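Local coordinates for amidase, hydantoinase/carbamoylase family (Burkholderia vietnamiensis, PDB 5I4M), which probably hydrolyses N-carbamoyl-L-amino acids as a member of the zinc-dependent peptidase M20 family, binding two zinc ions per subunit, at residues A[204-209]-A[353-358]; A[230-235]-A[307-312]; A[347-352]-A[384-389]. One frame throughout, in Å; residues are numbered along the deposited sequence.

Contact 1. Residues A[204-209]-A[353-358]; sequences LHAAFE and SACVAA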
loop_
_atom_site.group_PDB
_atom_site.type_symbol
_atom_site.label_atom_id
_atom_site.label_comp_id
_atom_site.label_asym_id
_atom_site.label_seq_id
_atom_site.Cartn_x
_atom_site.Cartn_y
_atom_site.Cartn_z
ATOM N N LEU A 204 -15.364 37.978 12.138
ATOM C CA LEU A 204 -15.256 37.421 13.475
ATOM C C LEU A 204 -14.576 38.438 14.376
ATOM O O LEU A 204 -13.591 39.066 13.981
ATOM C CB LEU A 204 -14.458 36.113 13.466
ATOM C CG LEU A 204 -14.918 35.057 12.455
ATOM C CD1 LEU A 204 -14.016 33.819 12.490
ATOM C CD2 LEU A 204 -16.374 34.670 12.694
ATOM N N HIS A 205 -15.105 38.602 15.587
ATOM C CA HIS A 205 -14.491 39.528 16.532
ATOM C C HIS A 205 -13.167 38.982 17.052
ATOM O O HIS A 205 -12.178 39.721 17.151
ATOM C CB HIS A 205 -15.446 39.806 17.690
ATOM C CG HIS A 205 -14.916 40.792 18.679
ATOM N ND1 HIS A 205 -14.615 42.093 18.341
ATOM C CD2 HIS A 205 -14.628 40.668 19.996
ATOM C CE1 HIS A 205 -14.167 42.729 19.409
ATOM N NE2 HIS A 205 -14.164 41.886 20.426
ATOM N N ALA A 206 -13.133 37.693 17.387
ATOM C CA ALA A 206 -11.934 37.020 17.870
ATOM C C ALA A 206 -12.187 35.526 17.803
ATOM O O ALA A 206 -13.336 35.080 17.789
ATOM C CB ALA A 206 -11.574 37.436 19.299
ATOM N N ALA A 207 -11.099 34.756 17.770
ATOM C CA ALA A 207 -11.190 33.304 17.694
ATOM C C ALA A 207 -10.141 32.688 18.607
ATOM O O ALA A 207 -9.028 33.207 18.722
ATOM C CB ALA A 207 -10.996 32.809 16.257
ATOM N N PHE A 208 -10.516 31.605 19.291
ATOM C CA PHE A 208 -9.600 30.840 20.124
ATOM C C PHE A 208 -9.844 29.364 19.852
ATOM O O PHE A 208 -10.995 28.942 19.754
ATOM C CB PHE A 208 -9.811 31.100 21.627
ATOM C CG PHE A 208 -9.561 32.515 22.053
ATOM C CD1 PHE A 208 -8.300 32.914 22.464
ATOM C CD2 PHE A 208 -10.592 33.439 22.068
ATOM C CE1 PHE A 208 -8.064 34.222 22.861
ATOM C CE2 PHE A 208 -10.375 34.738 22.470
ATOM C CZ PHE A 208 -9.104 35.136 22.869
ATOM N N GLU A 209 -8.775 28.580 19.745
ATOM C CA GLU A 209 -8.905 27.131 19.647
ATOM C C GLU A 209 -8.123 26.468 20.776
ATOM O O GLU A 209 -6.941 26.756 20.990
ATOM C CB GLU A 209 -8.431 26.609 18.284
ATOM C CG GLU A 209 -8.479 25.065 18.169
ATOM C CD GLU A 209 -8.297 24.573 16.746
ATOM O OE1 GLU A 209 -8.116 25.423 15.855
ATOM O OE2 GLU A 209 -8.364 23.341 16.508
ATOM N N SER A 353 -1.566 39.275 19.296
ATOM C CA SER A 353 -0.923 39.537 20.581
ATOM C C SER A 353 -1.943 39.762 21.692
ATOM O O SER A 353 -1.714 39.347 22.832
ATOM C CB SER A 353 0.029 40.728 20.467
ATOM O OG SER A 353 -0.659 41.901 20.083
ATOM N N ALA A 354 -3.070 40.413 21.392
ATOM C CA ALA A 354 -4.081 40.604 22.432
ATOM C C ALA A 354 -4.751 39.284 22.794
ATOM O O ALA A 354 -5.065 39.039 23.968
ATOM C CB ALA A 354 -5.124 41.625 21.986
ATOM N N CYS A 355 -4.985 38.423 21.802
ATOM C CA CYS A 355 -5.530 37.106 22.101
ATOM C C CYS A 355 -4.559 36.301 22.954
ATOM O O CYS A 355 -4.961 35.644 23.924
ATOM C CB CYS A 355 -5.854 36.364 20.802
ATOM S SG CYS A 355 -7.316 37.023 19.955
ATOM N N VAL A 356 -3.277 36.324 22.595
ATOM C CA VAL A 356 -2.274 35.616 23.385
ATOM C C VAL A 356 -2.275 36.129 24.823
ATOM O O VAL A 356 -2.230 35.347 25.780
ATOM C CB VAL A 356 -0.890 35.760 22.722
ATOM C CG1 VAL A 356 0.219 35.313 23.662
ATOM C CG2 VAL A 356 -0.838 34.971 21.407
ATOM N N ALA A 357 -2.346 37.449 24.995
ATOM C CA ALA A 357 -2.366 38.021 26.337
ATOM C C ALA A 357 -3.592 37.570 27.119
ATOM O O ALA A 357 -3.515 37.347 28.334
ATOM C CB ALA A 357 -2.323 39.545 26.252
ATOM N N ALA A 358 -4.736 37.438 26.440
ATOM C CA ALA A 358 -5.955 36.990 27.109
ATOM C C ALA A 358 -5.818 35.555 27.597
ATOM O O ALA A 358 -6.327 35.212 28.668
ATOM C CB ALA A 358 -7.159 37.123 26.176
#

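Contact 2. Residues A[230-235]-A[307-312]; sequences DAQGQR and DFRHPD. With 3PG (3-phosphoglyceric acid), chain E.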
loop_
_atom_site.group_PDB
_atom_site.type_symbol
_atom_site.label_atom_id
_atom_site.label_comp_id
_atom_site.label_asym_id
_atom_site.label_seq_id
_atom_site.Cartn_x
_atom_site.Cartn_y
_atom_site.Cartn_z
ATOM N N ASP A 230 2.591 31.084 18.215
ATOM C CA ASP A 230 2.896 30.903 16.802
ATOM C C ASP A 230 2.502 29.491 16.402
ATOM O O ASP A 230 2.283 28.622 17.247
ATOM C CB ASP A 230 4.387 31.104 16.505
ATOM C CG ASP A 230 4.889 32.472 16.899
ATOM O OD1 ASP A 230 5.250 32.656 18.086
ATOM O OD2 ASP A 230 4.960 33.354 16.011
ATOM N N ALA A 231 2.436 29.265 15.097
ATOM C CA ALA A 231 2.219 27.936 14.542
ATOM C C ALA A 231 3.207 27.763 13.402
ATOM O O ALA A 231 3.336 28.658 12.565
ATOM C CB ALA A 231 0.782 27.758 14.046
ATOM N N GLN A 232 3.927 26.643 13.384
ATOM C CA GLN A 232 4.973 26.522 12.385
ATOM C C GLN A 232 4.354 26.322 11.003
ATOM O O GLN A 232 3.177 25.996 10.866
ATOM C CB GLN A 232 5.924 25.376 12.733
ATOM C CG GLN A 232 5.377 23.988 12.478
ATOM C CD GLN A 232 6.446 22.926 12.689
ATOM O OE1 GLN A 232 7.639 23.203 12.550
ATOM N NE2 GLN A 232 6.024 21.721 13.044
ATOM N N GLY A 233 5.163 26.550 9.961
ATOM C CA GLY A 233 4.687 26.388 8.600
ATOM C C GLY A 233 4.834 24.956 8.108
ATOM O O GLY A 233 5.572 24.159 8.690
ATOM N N GLN A 234 4.126 24.644 7.019
ATOM C CA GLN A 234 4.139 23.301 6.451
ATOM C C GLN A 234 4.158 23.365 4.930
ATOM O O GLN A 234 3.627 24.298 4.321
ATOM C CB GLN A 234 2.915 22.484 6.872
ATOM C CG GLN A 234 2.658 22.437 8.368
ATOM C CD GLN A 234 1.737 21.285 8.739
ATOM O OE1 GLN A 234 1.976 20.150 8.349
ATOM N NE2 GLN A 234 0.673 21.580 9.477
ATOM N N ARG A 235 4.771 22.349 4.332
ATOM C CA ARG A 235 4.675 22.070 2.907
ATOM C C ARG A 235 4.415 20.578 2.765
ATOM O O ARG A 235 5.166 19.775 3.320
ATOM C CB ARG A 235 5.968 22.457 2.162
ATOM C CG ARG A 235 6.228 23.977 2.028
ATOM C CD ARG A 235 7.606 24.243 1.395
ATOM N NE ARG A 235 7.950 25.664 1.343
ATOM C CZ ARG A 235 7.944 26.393 0.233
ATOM N NH1 ARG A 235 7.612 25.829 -0.925
ATOM N NH2 ARG A 235 8.287 27.683 0.276
ATOM N N ASP A 307 5.906 15.280 3.918
ATOM C CA ASP A 307 5.401 16.211 4.920
ATOM C C ASP A 307 6.618 16.932 5.477
ATOM O O ASP A 307 7.486 16.294 6.083
ATOM C CB ASP A 307 4.644 15.439 6.011
ATOM C CG ASP A 307 4.064 16.332 7.106
ATOM O OD1 ASP A 307 4.799 17.131 7.722
ATOM O OD2 ASP A 307 2.854 16.188 7.370
ATOM N N PHE A 308 6.702 18.243 5.237
ATOM C CA PHE A 308 7.790 19.085 5.728
ATOM C C PHE A 308 7.217 20.179 6.616
ATOM O O PHE A 308 6.207 20.796 6.272
ATOM C CB PHE A 308 8.541 19.801 4.590
ATOM C CG PHE A 308 9.602 18.979 3.881
ATOM C CD1 PHE A 308 10.142 17.831 4.431
ATOM C CD2 PHE A 308 10.085 19.419 2.656
ATOM C CE1 PHE A 308 11.135 17.126 3.757
ATOM C CE2 PHE A 308 11.079 18.720 1.976
ATOM C CZ PHE A 308 11.606 17.577 2.522
ATOM N N ARG A 309 7.885 20.465 7.737
ATOM C CA ARG A 309 7.457 21.557 8.610
ATOM C C ARG A 309 8.676 22.243 9.210
ATOM O O ARG A 309 9.688 21.593 9.495
ATOM C CB ARG A 309 6.557 21.053 9.754
ATOM C CG ARG A 309 5.586 19.975 9.303
ATOM C CD ARG A 309 4.663 19.541 10.427
ATOM N NE ARG A 309 3.797 18.478 9.935
ATOM C CZ ARG A 309 2.579 18.231 10.397
ATOM N NH1 ARG A 309 2.082 18.966 11.390
ATOM N NH2 ARG A 309 1.849 17.275 9.843
ATOM N N HIS A 310 8.572 23.562 9.401
ATOM C CA HIS A 310 9.591 24.296 10.146
ATOM C C HIS A 310 8.993 25.609 10.627
ATOM O O HIS A 310 8.124 26.177 9.950
ATOM C CB HIS A 310 10.843 24.561 9.286
ATOM C CG HIS A 310 12.063 24.884 10.090
ATOM N ND1 HIS A 310 12.341 26.156 10.542
ATOM C CD2 HIS A 310 13.068 24.096 10.545
ATOM C CE1 HIS A 310 13.457 26.140 11.246
ATOM N NE2 HIS A 310 13.921 24.901 11.262
ATOM N N PRO A 311 9.431 26.118 11.783
ATOM C CA PRO A 311 8.913 27.411 12.262
ATOM C C PRO A 311 9.449 28.609 11.506
ATOM O O PRO A 311 8.959 29.721 11.733
ATOM C CB PRO A 311 9.376 27.456 13.723
ATOM C CG PRO A 311 10.590 26.536 13.755
ATOM C CD PRO A 311 10.230 25.429 12.815
ATOM N N ASP A 312 10.447 28.431 10.650
ATOM C CA ASP A 312 11.029 29.528 9.889
ATOM C C ASP A 312 10.763 29.303 8.407
ATOM O O ASP A 312 11.146 28.266 7.860
ATOM C CB ASP A 312 12.527 29.644 10.164
ATOM C CG ASP A 312 13.147 30.790 9.416
ATOM O OD1 ASP A 312 13.385 30.629 8.207
ATOM O OD2 ASP A 312 13.373 31.856 10.026
HETATM C C1 3PG E . -1.341 18.445 10.795
HETATM O O1 3PG E . -0.902 17.336 10.439
HETATM O O2 3PG E . -0.663 19.257 11.462
HETATM C C2 3PG E . -2.743 18.803 10.395
HETATM O O3 3PG E . -2.924 20.229 10.442
HETATM C C3 3PG E . -3.694 18.147 11.370
HETATM O O1P 3PG E . -3.494 18.704 12.671
HETATM P P 3PG E . -4.101 17.922 13.975
HETATM O O2P 3PG E . -5.511 17.519 13.613
HETATM O O3P 3PG E . -3.175 16.725 14.141
HETATM O O4P 3PG E . -4.038 18.980 15.092
#

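Contact 3. Residues A[347-352]-A[384-389]; sequences APIAFD and LAQVAP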
loop_
_atom_site.group_PDB
_atom_site.type_symbol
_atom_site.label_atom_id
_atom_site.label_comp_id
_atom_site.label_asym_id
_atom_site.label_seq_id
_atom_site.Cartn_x
_atom_site.Cartn_y
_atom_site.Cartn_z
ATOM N N ALA A 347 2.806 29.575 5.369
ATOM C CA ALA A 347 3.936 30.092 6.108
ATOM C C ALA A 347 3.674 29.985 7.608
ATOM O O ALA A 347 2.517 29.979 8.043
ATOM C CB ALA A 347 4.188 31.544 5.729
ATOM N N PRO A 348 4.732 29.897 8.416
ATOM C CA PRO A 348 4.568 30.062 9.867
ATOM C C PRO A 348 3.788 31.334 10.152
ATOM O O PRO A 348 3.910 32.339 9.439
ATOM C CB PRO A 348 6.009 30.171 10.382
ATOM C CG PRO A 348 6.864 29.570 9.299
ATOM C CD PRO A 348 6.149 29.866 8.015
ATOM N N ILE A 349 2.966 31.298 11.184
ATOM C CA ILE A 349 2.086 32.426 11.457
ATOM C C ILE A 349 2.150 32.754 12.939
ATOM O O ILE A 349 2.243 31.856 13.783
ATOM C CB ILE A 349 0.642 32.144 10.982
ATOM C CG1 ILE A 349 -0.246 33.379 11.169
ATOM C CG2 ILE A 349 0.053 30.932 11.682
ATOM C CD1 ILE A 349 -1.453 33.374 10.256
ATOM N N ALA A 350 2.150 34.048 13.244
ATOM C CA ALA A 350 2.121 34.536 14.613
ATOM C C ALA A 350 0.677 34.813 15.004
ATOM O O ALA A 350 -0.080 35.413 14.232
ATOM C CB ALA A 350 2.968 35.806 14.748
ATOM N N PHE A 351 0.292 34.371 16.190
ATOM C CA PHE A 351 -1.072 34.606 16.622
ATOM C C PHE A 351 -1.206 36.026 17.167
ATOM O O PHE A 351 -0.213 36.723 17.412
ATOM C CB PHE A 351 -1.486 33.548 17.644
ATOM C CG PHE A 351 -1.778 32.204 17.020
ATOM C CD1 PHE A 351 -2.775 32.077 16.062
ATOM C CD2 PHE A 351 -1.033 31.082 17.363
ATOM C CE1 PHE A 351 -3.043 30.836 15.462
ATOM C CE2 PHE A 351 -1.291 29.845 16.767
ATOM C CZ PHE A 351 -2.296 29.724 15.829
ATOM N N ASP A 352 -2.455 36.467 17.324
ATOM C CA ASP A 352 -2.730 37.856 17.688
ATOM C C ASP A 352 -2.254 38.141 19.110
ATOM O O ASP A 352 -2.534 37.370 20.029
ATOM C CB ASP A 352 -4.226 38.147 17.561
ATOM C CG ASP A 352 -4.590 39.544 18.041
ATOM O OD1 ASP A 352 -4.472 40.511 17.248
ATOM O OD2 ASP A 352 -4.987 39.677 19.215
ATOM N N LEU A 384 -7.879 30.849 10.586
ATOM C CA LEU A 384 -8.680 31.922 11.163
ATOM C C LEU A 384 -7.825 33.132 11.496
ATOM O O LEU A 384 -8.301 34.271 11.405
ATOM C CB LEU A 384 -9.397 31.439 12.418
ATOM C CG LEU A 384 -10.379 30.304 12.163
ATOM C CD1 LEU A 384 -11.112 29.926 13.455
ATOM C CD2 LEU A 384 -11.357 30.716 11.086
ATOM N N ALA A 385 -6.560 32.910 11.869
ATOM C CA ALA A 385 -5.680 34.022 12.208
ATOM C C ALA A 385 -5.483 34.984 11.047
ATOM O O ALA A 385 -5.122 36.142 11.278
ATOM C CB ALA A 385 -4.318 33.506 12.679
ATOM N N GLN A 386 -5.710 34.537 9.808
ATOM C CA GLN A 386 -5.555 35.422 8.659
ATOM C C GLN A 386 -6.700 36.419 8.533
ATOM O O GLN A 386 -6.550 37.432 7.840
ATOM C CB GLN A 386 -5.442 34.602 7.370
ATOM C CG GLN A 386 -4.218 33.678 7.314
ATOM C CD GLN A 386 -3.962 33.150 5.914
ATOM O OE1 GLN A 386 -4.423 33.732 4.932
ATOM N NE2 GLN A 386 -3.232 32.040 5.814
ATOM N N VAL A 387 -7.840 36.160 9.168
ATOM C CA VAL A 387 -9.024 36.994 8.990
ATOM C C VAL A 387 -9.571 37.548 10.292
ATOM O O VAL A 387 -10.439 38.433 10.250
ATOM C CB VAL A 387 -10.137 36.239 8.228
ATOM C CG1 VAL A 387 -9.667 35.911 6.815
ATOM C CG2 VAL A 387 -10.554 34.973 8.986
ATOM N N ALA A 388 -9.091 37.092 11.446
ATOM C CA ALA A 388 -9.619 37.582 12.709
ATOM C C ALA A 388 -8.538 37.451 13.764
ATOM O O ALA A 388 -7.682 36.565 13.655
ATOM C CB ALA A 388 -10.866 36.794 13.138
ATOM N N PRO A 389 -8.550 38.298 14.792
ATOM C CA PRO A 389 -7.606 38.117 15.910
ATOM C C PRO A 389 -7.805 36.749 16.541
ATOM O O PRO A 389 -8.894 36.426 17.005
ATOM C CB PRO A 389 -7.981 39.247 16.882
ATOM C CG PRO A 389 -8.805 40.208 16.095
ATOM C CD PRO A 389 -9.461 39.443 14.992
#

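Contact 1. Residues A[204-209]-A[353-358]
A buried, apolar helix-on-strand packing joins Phe208 and Ala206 of strand 206-209 to Cys355 and Ala358 on the first turn and a half of helix 353-358. The two axes approach to 9.7 Å and cross at -50°, and no hydrogen bond links the segments. Cys355 and Phe208 carry the contact in nearly equal measure. The cysteine SG lies beside the backbone N, anti to the carbonyl carbon (chi1 -73°), and reaches the strand with Ala206 CB 4.3 Å from Cys355 SG. The same sulfur sits obliquely to the Phe208 ring, 4.5 Å from the ring centroid and 37° off its normal. At the rim of the ring, Phe208 CE1 touches Cys355 CB at 3.7 Å and, close to the ring plane, Cys355 O at 3.6 Å. The ring thus turns its edge to the carbonyl oxygen of Cys355. One turn on, Ala358 CB approaches Phe208 CZ at 4.3 Å. Helix 411-429 adds Leu421 and Arg428 to the same cluster, and Ser391 of strand 390-395 touches both Phe208 and Cys355. Here a helix is packed on a central parallel strand, in the manner of the alpha/beta catalytic domain of M20 peptidases, with a Cys sulfur-aromatic contact at the interface.

Contact 2. Residues A[230-235]-A[307-312]
Arg309 lies alongside Gln234, the two side chains pointing the same way from a non-hydrogen-bonded antiparallel pair. From its CB the arginine first meets Gln232, whose side chain crosses that of the arginine at about a right angle and brings Gln232 NE2 to 3.4 Å from Arg309 CB; that NE2 is hydrogen-bonded to Gly376 O. Farther out, Arg309 CG packs on Gln234 CG at 3.9 Å, and CD remains between the two glutamine amides. The chain is extended from CG to NE (chi2 -177°, chi3 -178°), which carries the guanidinium to the ligand. There NE and NH2 grip Asp307 side-on, one nitrogen to each carboxylate oxygen, with Arg309 NE 2.8 Å from Asp307 OD1. Both oxygens use their syn lone pairs, and this two-point grip fixes the rotation of the guanidinium. The paired strands 233-235 and 307-310 run antiparallel in the sheet of the M20 dimerisation family region; Gly233-His310 and Arg235-Phe308 form flanking hydrogen-bonded pairs, and Arg235 N reaches Phe308 O at 2.9 Å. At its tip, Arg309 NH1 donates to O2 of 3-phosphoglyceric acid at 2.8 Å, and Arg309 NH2 to O1 of the same carboxylate, also at 2.8 Å. NH1 has a second acceptor in Gly376 O. The Gln234 amide lies over one guanidinium face, offset toward its rim, the planes 31° apart. Gln234 OE1 accepts from Trp236 NE1, while Gln234 NE2 binds Tyr346 OH and makes a weak 3.3 Å bond to ligand O2. His247 and Asn296 of the second subunit also hold the ligand.

Contact 3. Residues A[347-352]-A[384-389]
With CG1 trans to the backbone N (chi1 -175°) and the chain continuing extended, Ile349 sends CD1 out to Ala385 and Gln386, whereas Phe351, whose CG sits beside the backbone N and anti to the carbonyl carbon (chi1 -75°), brings its ring to the same alanine. Ala385 CB is therefore met by two side chains: Ile349 CD1 approaches it to 3.8 Å, and Phe351 CD1 lies 4.0 Å from Ala385 CB, the methyl standing obliquely to the ring. Gln386 joins through its aliphatic part, its CG 4.0 Å from Ile349 CD1, the two side chains crossing at about a right angle. At the far end of the contact Asp352 and Pro389 run side by side, pointing the same way, and Asp352 CG rests 3.6 Å from Pro389 CB. The carboxylate finds its polar partner in Cys355 N, which bonds to Asp352 OD2: Asp352 is the N-cap of helix 353-365. Backbone bonds from Ile349 to Ala231 and from Asp352 to Thr390 tie the segment to strands 225-242 and 390-395. In segment 384-389, Leu384 O accepts from both Val387 N and Ala388 N. Across the two segments no hydrogen bond forms, so the junction rests on van der Waals contacts of methyl, methylene and ring groups, and of the Asp352 carboxylate against Pro389; the negative charge of that capping carboxylate would be expected to suit the helix N-terminus.

Overall arrangement
Contacts 1 and 2 are buried, while contact 3 lies at the surface and touches both. Ala231 N, in 230-235, probably bonds to Ile349 O, joining contact 2 to contact 3. Ala207 N likewise probably bonds to Pro389 O, joining contact 1 to contact 3. Segment 347-352 also leads directly into the helix of contact 1. Contacts 1 and 2 do not touch, and their centres lie about 21 Å apart. The chemistry of the three differs with their place: sulfur, ring and methyl groups pack a helix onto a strand in contact 1, and aliphatic groups, an aromatic ring and a helix-capping carboxylate meet in contact 3, whereas contact 2 combines strand pairing with a charged, ligand-binding face near the second subunit.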